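PDB 6WO6: RavA from Legionella pneumophila str. Paris, which is an all-helical effector of the bacterium, probably delivered into host cells during infection and acting there in a way not detailed here. Local coordinates for residues A[43-48]-A[79-84]. The protein carries 2 engineered substitutions. Residues are numbered along the deposited sequence; the frame is centred on the assembly and turned at random.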
# COMPACT_ATOMS: atom_id res chain seq x y z
N VAL A 43 -21.57 17.66 20.30
CA VAL A 43 -20.27 17.40 20.91
C VAL A 43 -20.32 16.16 21.79
O VAL A 43 -19.42 15.30 21.73
CB VAL A 43 -19.81 18.64 21.71
CG1 VAL A 43 -18.59 18.30 22.56
CG2 VAL A 43 -19.49 19.78 20.76
N LEU A 44 -21.36 16.02 22.61
CA LEU A 44 -21.45 14.89 23.53
C LEU A 44 -21.64 13.58 22.78
O LEU A 44 -21.00 12.57 23.12
CB LEU A 44 -22.58 15.11 24.53
CG LEU A 44 -22.78 14.01 25.57
CD1 LEU A 44 -21.50 13.76 26.35
CD2 LEU A 44 -23.92 14.38 26.52
N ALA A 45 -22.51 13.56 21.76
CA ALA A 45 -22.67 12.35 20.97
C ALA A 45 -21.36 11.97 20.28
O ALA A 45 -21.00 10.79 20.21
CB ALA A 45 -23.79 12.53 19.95
N SER A 46 -20.64 12.97 19.77
CA SER A 46 -19.37 12.70 19.10
C SER A 46 -18.37 12.06 20.05
O SER A 46 -17.71 11.07 19.71
CB SER A 46 -18.81 13.99 18.50
OG SER A 46 -19.57 14.41 17.38
N ARG A 47 -18.23 12.63 21.26
CA ARG A 47 -17.29 12.06 22.22
C ARG A 47 -17.72 10.66 22.65
O ARG A 47 -16.89 9.73 22.73
CB ARG A 47 -17.17 12.97 23.44
CG ARG A 47 -16.64 14.36 23.12
CD ARG A 47 -16.72 15.24 24.35
NE ARG A 47 -16.08 14.60 25.50
CZ ARG A 47 -16.43 14.82 26.76
NH1 ARG A 47 -17.41 15.65 27.04
NH2 ARG A 47 -15.79 14.19 27.74
N LEU A 48 -19.01 10.49 22.92
CA LEU A 48 -19.56 9.19 23.31
C LEU A 48 -19.24 8.13 22.26
O LEU A 48 -18.89 6.99 22.61
CB LEU A 48 -21.07 9.34 23.51
CG LEU A 48 -21.99 8.22 23.97
CD1 LEU A 48 -21.38 7.45 25.10
CD2 LEU A 48 -23.33 8.81 24.40
N SER A 79 -31.25 11.17 17.98
CA SER A 79 -30.92 11.43 16.58
C SER A 79 -29.43 11.71 16.41
O SER A 79 -28.77 11.12 15.54
CB SER A 79 -31.75 12.61 16.07
OG SER A 79 -31.44 12.92 14.73
N PHE A 80 -28.88 12.60 17.25
CA PHE A 80 -27.45 12.90 17.20
C PHE A 80 -26.62 11.65 17.46
O PHE A 80 -25.64 11.39 16.74
CB PHE A 80 -27.11 13.99 18.21
CG PHE A 80 -27.62 15.35 17.85
CD1 PHE A 80 -28.91 15.74 18.20
CD2 PHE A 80 -26.82 16.24 17.16
CE1 PHE A 80 -29.38 17.00 17.87
CE2 PHE A 80 -27.29 17.50 16.83
CZ PHE A 80 -28.57 17.88 17.18
N LEU A 81 -26.98 10.87 18.48
CA LEU A 81 -26.19 9.69 18.82
C LEU A 81 -26.22 8.66 17.70
O LEU A 81 -25.18 8.06 17.38
CB LEU A 81 -26.69 9.08 20.13
CG LEU A 81 -25.73 8.06 20.73
CD1 LEU A 81 -24.37 8.70 20.98
CD2 LEU A 81 -26.28 7.46 22.02
N PHE A 82 -27.38 8.46 17.07
CA PHE A 82 -27.46 7.48 15.99
C PHE A 82 -26.67 7.95 14.77
O PHE A 82 -25.99 7.14 14.13
CB PHE A 82 -28.91 7.21 15.62
CG PHE A 82 -29.09 6.03 14.71
CD1 PHE A 82 -28.94 4.74 15.20
CD2 PHE A 82 -29.38 6.20 13.37
CE1 PHE A 82 -29.09 3.64 14.37
CE2 PHE A 82 -29.54 5.11 12.53
CZ PHE A 82 -29.39 3.83 13.04
N GLN A 83 -26.74 9.24 14.44
CA GLN A 83 -25.96 9.74 13.31
C GLN A 83 -24.46 9.60 13.58
O GLN A 83 -23.69 9.27 12.67
CB GLN A 83 -26.33 11.19 13.02
CG GLN A 83 -27.70 11.36 12.37
CD GLN A 83 -28.08 12.82 12.18
OE1 GLN A 83 -27.95 13.36 11.08
NE2 GLN A 83 -28.54 13.46 13.24
N ALA A 84 -24.03 9.85 14.82
CA ALA A 84 -22.62 9.70 15.15
C ALA A 84 -22.17 8.25 15.04
O ALA A 84 -21.09 7.96 14.51
CB ALA A 84 -22.35 10.24 16.55
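F80 O takes the helical hydrogen bond from A84 N at 2.9 Å while A45 presses its methyl against that same turn. No hydrogen bond passes between 43-48 and 79-84, so what joins them is apolar packing of two alanines, two leucines and the CB of F80. A45 sits at the middle of the contact: its CB points at the facing helix and rests on the F80 carbonyl, 3.9 Å from F80 C, with the CB of F80 beside it. A84 comes in one turn later, its methyl CB 3.9 Å from the backbone O of A45. The alanines put nothing bulkier than methyls at these two points, consistent with the close approach of the helices: the nearest CA atoms, those of A45 and L81, are 4.9 Å apart, and the axes pass at 8.6 Å, both running broadly the same way at a crossing angle of -39°.

The leucines close one flank. L81 has CG anti to its backbone N (chi1 -166°), which swings its branch back toward the other helix although its CB sets off along the interface; CD1 then meets CD2 of L48 at 3.6 Å, the two side chains crossing at roughly a right angle. F80 does the reverse: its CB faces A45, but its end leads away, and the side chain also touches N38 and L42, earlier on helix 38-51.

In the N-terminal part of this elongated helical protein, helix 54-66, which lies between the two in sequence, covers the leucine flank, with F60 touching L48 and I64 touching L81. Y17 of helix 16-20 also reaches L48, and F119 touches both S46 and Q83, thereby contacting helices 38-51 and 77-92 alike.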